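Local coordinates for protein PpiC-type peptidyl-prolyl cis-trans isomerase (Novosphingobium aromaticivorans, PDB 3GPK) that probably catalyses cis-trans isomerisation of peptidyl-prolyl bonds, this chain being the parvulin-like PpiC-type isomerase domain of a longer, probably periplasmic protein, at residues A[6-17]-A[93-104]. Sequence-based numbering, arbitrary orientation.
Sequences EEYRIGEIFLAA and GGFSILYLIDKR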
ATOM      1  N   GLU A   6      -9.297  -3.126  14.802  1.00 23.90           N
ATOM      2  CA  GLU A   6      -8.007  -3.294  14.158  1.00 22.46           C
ATOM      3  C   GLU A   6      -7.401  -2.005  13.621  1.00 21.47           C
ATOM      4  O   GLU A   6      -8.102  -1.111  13.141  1.00 21.21           O
ATOM      5  CB  GLU A   6      -8.109  -4.310  13.017  1.00 24.86           C
ATOM      6  CG  GLU A   6      -8.721  -5.641  13.424  1.00 27.71           C
ATOM      7  CD  GLU A   6     -10.212  -5.706  13.159  1.00 28.75           C
ATOM      8  OE1 GLU A   6     -10.890  -4.663  13.266  1.00 30.12           O
ATOM      9  OE2 GLU A   6     -10.710  -6.811  12.856  1.00 30.75           O
ATOM     10  N   GLU A   7      -6.082  -1.924  13.732  1.00 19.53           N
ATOM     11  CA  GLU A   7      -5.320  -0.802  13.218  1.00 18.44           C
ATOM     12  C   GLU A   7      -4.277  -1.468  12.341  1.00 16.99           C
ATOM     13  O   GLU A   7      -3.827  -2.582  12.621  1.00 17.12           O
ATOM     14  CB  GLU A   7      -4.658  -0.006  14.341  1.00 21.24           C
ATOM     15  CG  GLU A   7      -5.647   0.770  15.190  1.00 23.63           C
ATOM     16  CD  GLU A   7      -4.966   1.585  16.264  1.00 26.30           C
ATOM     17  OE1 GLU A   7      -4.472   2.690  15.955  1.00 27.25           O
ATOM     18  OE2 GLU A   7      -4.912   1.111  17.417  1.00 30.00           O
ATOM     19  N   TYR A   8      -3.895  -0.796  11.270  1.00 15.62           N
ATOM     20  CA  TYR A   8      -2.941  -1.372  10.345  1.00 14.99           C
ATOM     21  C   TYR A   8      -1.791  -0.441  10.058  1.00 13.68           C
ATOM     22  O   TYR A   8      -1.997   0.749   9.848  1.00 14.37           O
ATOM     23  CB  TYR A   8      -3.636  -1.686   9.019  1.00 14.81           C
ATOM     24  CG  TYR A   8      -4.837  -2.594   9.129  1.00 15.86           C
ATOM     25  CD1 TYR A   8      -4.769  -3.921   8.709  1.00 17.97           C
ATOM     26  CD2 TYR A   8      -6.041  -2.128   9.657  1.00 17.56           C
ATOM     27  CE1 TYR A   8      -5.874  -4.764   8.808  1.00 18.15           C
ATOM     28  CE2 TYR A   8      -7.148  -2.960   9.763  1.00 16.69           C
ATOM     29  CZ  TYR A   8      -7.057  -4.275   9.337  1.00 18.09           C
ATOM     30  OH  TYR A   8      -8.154  -5.096   9.436  1.00 18.23           O
ATOM     31  N   ARG A   9      -0.576  -0.986  10.064  1.00 13.49           N
ATOM     32  CA  ARG A   9       0.586  -0.190   9.707  1.00 13.36           C
ATOM     33  C   ARG A   9       0.801  -0.604   8.259  1.00 13.55           C
ATOM     34  O   ARG A   9       1.199  -1.736   7.973  1.00 13.22           O
ATOM     35  CB  ARG A   9       1.807  -0.547  10.544  1.00 16.41           C
ATOM     36  CG  ARG A   9       2.951   0.421  10.292  1.00 20.14           C
ATOM     37  CD  ARG A   9       4.123   0.181  11.212  1.00 26.05           C
ATOM     38  NE  ARG A   9       5.092   1.273  11.146  1.00 30.96           N
ATOM     39  CZ  ARG A   9       4.824   2.532  11.478  1.00 31.92           C
ATOM     40  NH1 ARG A   9       3.612   2.867  11.896  1.00 35.20           N
ATOM     41  NH2 ARG A   9       5.776   3.456  11.413  1.00 32.44           N
ATOM     42  N   ILE A  10       0.518   0.313   7.345  1.00 13.23           N
ATOM     43  CA  ILE A  10       0.614   0.008   5.928  1.00 12.97           C
ATOM     44  C   ILE A  10       1.608   0.856   5.160  1.00 13.19           C
ATOM     45  O   ILE A  10       1.784   2.042   5.442  1.00 12.67           O
ATOM     46  CB  ILE A  10      -0.786   0.156   5.270  1.00 13.86           C
ATOM     47  CG1 ILE A  10      -1.757  -0.847   5.894  1.00 15.54           C
ATOM     48  CG2 ILE A  10      -0.698  -0.054   3.764  1.00 14.31           C
ATOM     49  CD1 ILE A  10      -3.192  -0.677   5.447  1.00 17.30           C
ATOM     50  N   GLY A  11       2.262   0.220   4.193  1.00 10.99           N
ATOM     51  CA  GLY A  11       3.198   0.907   3.329  1.00 10.04           C
ATOM     52  C   GLY A  11       2.487   1.019   1.992  1.00  9.39           C
ATOM     53  O   GLY A  11       1.792   0.089   1.582  1.00  9.16           O
ATOM     54  N   GLU A  12       2.633   2.154   1.319  1.00  8.50           N
ATOM     55  CA  GLU A  12       1.977   2.340   0.024  1.00  9.43           C
ATOM     56  C   GLU A  12       2.865   2.974  -1.032  1.00  8.92           C
ATOM     57  O   GLU A  12       3.644   3.878  -0.743  1.00 10.07           O
ATOM     58  CB  GLU A  12       0.717   3.220   0.172  1.00  8.25           C
ATOM     59  CG  GLU A  12       0.094   3.642  -1.180  1.00  9.43           C
ATOM     60  CD  GLU A  12      -1.091   4.581  -1.042  1.00 12.96           C
ATOM     61  OE1 GLU A  12      -1.067   5.441  -0.134  1.00 14.78           O
ATOM     62  OE2 GLU A  12      -2.038   4.468  -1.853  1.00 12.67           O
ATOM     63  N   ILE A  13       2.750   2.470  -2.258  1.00  8.79           N
ATOM     64  CA  ILE A  13       3.449   3.030  -3.407  1.00  7.85           C
ATOM     65  C   ILE A  13       2.308   3.378  -4.359  1.00  8.56           C
ATOM     66  O   ILE A  13       1.587   2.491  -4.809  1.00  9.49           O
ATOM     67  CB  ILE A  13       4.387   2.013  -4.099  1.00  8.24           C
ATOM     68  CG1 ILE A  13       5.567   1.670  -3.178  1.00  9.12           C
ATOM     69  CG2 ILE A  13       4.878   2.599  -5.420  1.00  9.48           C
ATOM     70  CD1 ILE A  13       6.545   0.649  -3.762  1.00  8.74           C
ATOM     71  N   PHE A  14       2.130   4.665  -4.637  1.00  7.35           N
ATOM     72  CA  PHE A  14       1.062   5.117  -5.518  1.00  9.17           C
ATOM     73  C   PHE A  14       1.584   5.612  -6.854  1.00  9.69           C
ATOM     74  O   PHE A  14       2.523   6.401  -6.900  1.00  8.94           O
ATOM     75  CB  PHE A  14       0.278   6.241  -4.840  1.00  9.09           C
ATOM     76  CG  PHE A  14      -0.685   6.942  -5.753  1.00 10.00           C
ATOM     77  CD1 PHE A  14      -1.796   6.277  -6.260  1.00 10.30           C
ATOM     78  CD2 PHE A  14      -0.465   8.264  -6.126  1.00 11.35           C
ATOM     79  CE1 PHE A  14      -2.674   6.913  -7.130  1.00 11.35           C
ATOM     80  CE2 PHE A  14      -1.335   8.910  -6.996  1.00 10.94           C
ATOM     81  CZ  PHE A  14      -2.442   8.233  -7.500  1.00 11.17           C
ATOM     82  N   LEU A  15       0.971   5.145  -7.938  1.00 10.32           N
ATOM     83  CA  LEU A  15       1.355   5.579  -9.276  1.00 11.26           C
ATOM     84  C   LEU A  15       0.109   6.178  -9.912  1.00  9.62           C
ATOM     85  O   LEU A  15      -0.878   5.479 -10.142  1.00  9.54           O
ATOM     86  CB  LEU A  15       1.850   4.403 -10.120  1.00 11.46           C
ATOM     87  CG  LEU A  15       3.071   3.618  -9.632  1.00 13.91           C
ATOM     88  CD1 LEU A  15       3.533   2.709 -10.758  1.00 16.15           C
ATOM     89  CD2 LEU A  15       4.201   4.566  -9.235  1.00 17.45           C
ATOM     90  N   ALA A  16       0.157   7.478 -10.177  1.00 11.01           N
ATOM     91  CA  ALA A  16      -0.980   8.175 -10.766  1.00 12.33           C
ATOM     92  C   ALA A  16      -1.138   7.852 -12.242  1.00 12.14           C
ATOM     93  O   ALA A  16      -0.157   7.641 -12.954  1.00 13.49           O
ATOM     94  CB  ALA A  16      -0.816   9.680 -10.577  1.00 14.12           C
ATOM     95  N   ALA A  17      -2.381   7.809 -12.706  1.00 13.53           N
ATOM     96  CA  ALA A  17      -2.632   7.524 -14.111  1.00 15.39           C
ATOM     97  C   ALA A  17      -4.019   7.956 -14.539  1.00 17.20           C
ATOM     98  O   ALA A  17      -5.002   7.712 -13.838  1.00 19.03           O
ATOM     99  CB  ALA A  17      -2.455   6.031 -14.391  1.00 14.15           C
ATOM    100  N   GLY A  93      -7.546   7.591  -9.002  1.00 15.72           N
ATOM    101  CA  GLY A  93      -6.441   8.300  -9.626  1.00 14.54           C
ATOM    102  C   GLY A  93      -5.237   7.521 -10.124  1.00 11.64           C
ATOM    103  O   GLY A  93      -4.254   8.124 -10.558  1.00 12.99           O
ATOM    104  N   GLY A  94      -5.305   6.197 -10.071  1.00 11.81           N
ATOM    105  CA  GLY A  94      -4.186   5.392 -10.529  1.00 10.36           C
ATOM    106  C   GLY A  94      -4.148   4.014  -9.898  1.00 10.22           C
ATOM    107  O   GLY A  94      -5.177   3.342  -9.811  1.00 10.12           O
ATOM    108  N   PHE A  95      -2.964   3.595  -9.451  1.00  9.52           N
ATOM    109  CA  PHE A  95      -2.784   2.281  -8.839  1.00  8.70           C
ATOM    110  C   PHE A  95      -1.916   2.360  -7.599  1.00  7.46           C
ATOM    111  O   PHE A  95      -1.003   3.169  -7.531  1.00 10.43           O
ATOM    112  CB  PHE A  95      -2.105   1.320  -9.814  1.00  9.16           C
ATOM    113  CG  PHE A  95      -2.923   1.004 -11.025  1.00 10.32           C
ATOM    114  CD1 PHE A  95      -3.891   0.003 -10.983  1.00 11.74           C
ATOM    115  CD2 PHE A  95      -2.744   1.721 -12.202  1.00 12.43           C
ATOM    116  CE1 PHE A  95      -4.675  -0.284 -12.103  1.00 14.33           C
ATOM    117  CE2 PHE A  95      -3.525   1.444 -13.327  1.00 12.30           C
ATOM    118  CZ  PHE A  95      -4.490   0.438 -13.272  1.00 13.79           C
ATOM    119  N   SER A  96      -2.203   1.504  -6.628  1.00  9.29           N
ATOM    120  CA  SER A  96      -1.417   1.455  -5.404  1.00  8.86           C
ATOM    121  C   SER A  96      -0.955   0.037  -5.118  1.00  9.20           C
ATOM    122  O   SER A  96      -1.639  -0.936  -5.454  1.00  9.37           O
ATOM    123  CB  SER A  96      -2.225   1.945  -4.202  1.00  9.46           C
ATOM    124  OG  SER A  96      -2.471   3.332  -4.286  1.00 11.06           O
ATOM    125  N   ILE A  97       0.231  -0.058  -4.525  1.00  8.84           N
ATOM    126  CA  ILE A  97       0.809  -1.320  -4.104  1.00  6.72           C
ATOM    127  C   ILE A  97       0.840  -1.181  -2.586  1.00  8.12           C
ATOM    128  O   ILE A  97       1.304  -0.169  -2.064  1.00  9.51           O
ATOM    129  CB  ILE A  97       2.253  -1.503  -4.623  1.00  6.78           C
ATOM    130  CG1 ILE A  97       2.266  -1.488  -6.155  1.00  9.83           C
ATOM    131  CG2 ILE A  97       2.833  -2.826  -4.102  1.00  7.57           C
ATOM    132  CD1 ILE A  97       3.677  -1.469  -6.749  1.00  8.91           C
ATOM    133  N   LEU A  98       0.335  -2.182  -1.877  1.00  7.72           N
ATOM    134  CA  LEU A  98       0.321  -2.120  -0.421  1.00  8.21           C
ATOM    135  C   LEU A  98       1.229  -3.157   0.212  1.00 10.06           C
ATOM    136  O   LEU A  98       1.484  -4.219  -0.356  1.00  9.97           O
ATOM    137  CB  LEU A  98      -1.099  -2.334   0.107  1.00  9.21           C
ATOM    138  CG  LEU A  98      -2.196  -1.406  -0.397  1.00  9.87           C
ATOM    139  CD1 LEU A  98      -3.519  -1.869   0.195  1.00 12.79           C
ATOM    140  CD2 LEU A  98      -1.892   0.045  -0.015  1.00 10.71           C
ATOM    141  N   TYR A  99       1.717  -2.823   1.402  1.00  9.43           N
ATOM    142  CA  TYR A  99       2.575  -3.704   2.174  1.00 10.88           C
ATOM    143  C   TYR A  99       2.073  -3.645   3.609  1.00 11.08           C
ATOM    144  O   TYR A  99       2.104  -2.589   4.244  1.00 10.64           O
ATOM    145  CB  TYR A  99       4.030  -3.234   2.086  1.00 12.42           C
ATOM    146  CG  TYR A  99       5.023  -4.100   2.837  1.00 13.88           C
ATOM    147  CD1 TYR A  99       4.909  -5.489   2.835  1.00 16.66           C
ATOM    148  CD2 TYR A  99       6.100  -3.528   3.513  1.00 16.58           C
ATOM    149  CE1 TYR A  99       5.844  -6.292   3.490  1.00 20.02           C
ATOM    150  CE2 TYR A  99       7.041  -4.322   4.171  1.00 21.00           C
ATOM    151  CZ  TYR A  99       6.905  -5.702   4.153  1.00 21.58           C
ATOM    152  OH  TYR A  99       7.832  -6.487   4.800  1.00 24.82           O
ATOM    153  N   LEU A 100       1.580  -4.771   4.114  1.00 10.95           N
ATOM    154  CA  LEU A 100       1.083  -4.808   5.482  1.00 11.79           C
ATOM    155  C   LEU A 100       2.250  -5.024   6.439  1.00 12.74           C
ATOM    156  O   LEU A 100       2.640  -6.157   6.727  1.00 14.13           O
ATOM    157  CB  LEU A 100       0.034  -5.906   5.648  1.00 12.56           C
ATOM    158  CG  LEU A 100      -0.675  -5.900   7.009  1.00 12.23           C
ATOM    159  CD1 LEU A 100      -1.249  -4.516   7.300  1.00 12.91           C
ATOM    160  CD2 LEU A 100      -1.783  -6.942   7.003  1.00 13.98           C
ATOM    161  N   ILE A 101       2.796  -3.914   6.925  1.00 12.13           N
ATOM    162  CA  ILE A 101       3.940  -3.920   7.828  1.00 15.75           C
ATOM    163  C   ILE A 101       3.641  -4.473   9.216  1.00 16.30           C
ATOM    164  O   ILE A 101       4.409  -5.268   9.751  1.00 17.37           O
ATOM    165  CB  ILE A 101       4.505  -2.491   7.996  1.00 15.63           C
ATOM    166  CG1 ILE A 101       4.910  -1.926   6.630  1.00 18.59           C
ATOM    167  CG2 ILE A 101       5.683  -2.512   8.959  1.00 18.52           C
ATOM    168  CD1 ILE A 101       5.206  -0.437   6.636  1.00 18.68           C
ATOM    169  N   ASP A 102       2.529  -4.050   9.802  1.00 17.89           N
ATOM    170  CA  ASP A 102       2.179  -4.502  11.140  1.00 18.53           C
ATOM    171  C   ASP A 102       0.667  -4.443  11.304  1.00 18.98           C
ATOM    172  O   ASP A 102      -0.035  -3.832  10.498  1.00 16.69           O
ATOM    173  CB  ASP A 102       2.857  -3.597  12.176  1.00 19.38           C
ATOM    174  CG  ASP A 102       3.127  -4.303  13.501  1.00 22.31           C
ATOM    175  OD1 ASP A 102       2.638  -5.432  13.699  1.00 22.04           O
ATOM    176  OD2 ASP A 102       3.832  -3.712  14.349  1.00 23.01           O
ATOM    177  N   LYS A 103       0.168  -5.082  12.353  1.00 19.42           N
ATOM    178  CA  LYS A 103      -1.261  -5.096  12.616  1.00 21.23           C
ATOM    179  C   LYS A 103      -1.509  -5.331  14.103  1.00 22.99           C
ATOM    180  O   LYS A 103      -0.820  -6.123  14.738  1.00 23.22           O
ATOM    181  CB  LYS A 103      -1.926  -6.195  11.784  1.00 20.46           C
ATOM    182  CG  LYS A 103      -3.440  -6.247  11.896  1.00 22.98           C
ATOM    183  CD  LYS A 103      -4.002  -7.280  10.934  1.00 25.66           C
ATOM    184  CE  LYS A 103      -5.516  -7.383  11.029  1.00 27.83           C
ATOM    185  NZ  LYS A 103      -6.052  -8.331  10.008  1.00 28.75           N
ATOM    186  N   ARG A 104      -2.482  -4.624  14.659  1.00 23.57           N
ATOM    187  CA  ARG A 104      -2.806  -4.784  16.069  1.00 25.87           C
ATOM    188  C   ARG A 104      -4.299  -4.587  16.284  1.00 27.09           C
ATOM    189  O   ARG A 104      -4.968  -3.906  15.503  1.00 26.09           O
ATOM    190  CB  ARG A 104      -2.015  -3.779  16.912  1.00 25.91           C
ATOM    191  CG  ARG A 104      -2.388  -2.330  16.662  1.00 28.44           C
ATOM    192  CD  ARG A 104      -1.419  -1.375  17.343  1.00 29.89           C
ATOM    193  NE  ARG A 104      -1.749   0.016  17.053  1.00 33.75           N
ATOM    194  CZ  ARG A 104      -0.977   1.052  17.361  1.00 35.73           C
ATOM    195  NH1 ARG A 104       0.182   0.863  17.976  1.00 37.61           N
ATOM    196  NH2 ARG A 104      -1.365   2.282  17.051  1.00 36.50           N
TER
HETATM  197  O   HOH W   1      -8.197  -7.597   8.850  1.00 29.33           O
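Glu-7 to Ala-16 and Gly-94 to Arg-104 run antiparallel as neighbouring strands, their axes 4.6 Å apart at closest approach, joined by a ladder of backbone hydrogen bonds. A classic beta bulge shifts the register by one residue between Arg-9 and Ile-10. Ile-101 and Asp-102 both face Arg-9, and Arg-9 O accepts from Asp-102 N and, weakly, from Ile-101 N. Within the bulge, Ile-101 lays CG2 against Arg-9 CD at 3.8 Å. The Arg-9 guanidinium forms a salt bridge with Asp-60 of the same chain.

At one end, Glu-7 and Arg-104 form a loose salt bridge. OE1 of Glu-7 lies 3.3 Å from NH2 of Arg-104, in the guanidinium plane, but the two flat groups are turned 51° apart. Both bonds of the pair are weak. On the other face, Lys-103 is fully extended, with CG anti to the backbone N (chi1 -176°), and runs alongside Tyr-8. Its CE comes within 3.5 Å of Tyr-8 CE1, and one water bridges Lys-103 NZ and Tyr-8 OH. Leu-100 CD1 meets the edge of the same ring and also touches Ile-10 CG1.

Further along, Ser-96 OG donates to the anti lone pair of Glu-12 OE2 at 2.7 Å. Glu-12 has CG anti to the backbone N (chi1 171°) and is extended beyond CG, which puts the carboxylate beside the serine. A leucine in place of Glu-12 would probably leave the Ser-96 hydroxyl without this acceptor. Phe-14 sets its ring edge beside the same OG, with CD1 at 3.6 Å. On the opposite face, Ile-13 and Ile-97 pack CB to CB, and helix 22-37 covers Ile-97 through Val-33.

Strands 60-64 and 85-91 flank this pair, making it the centre of the four-stranded antiparallel sheet of the parvulin fold.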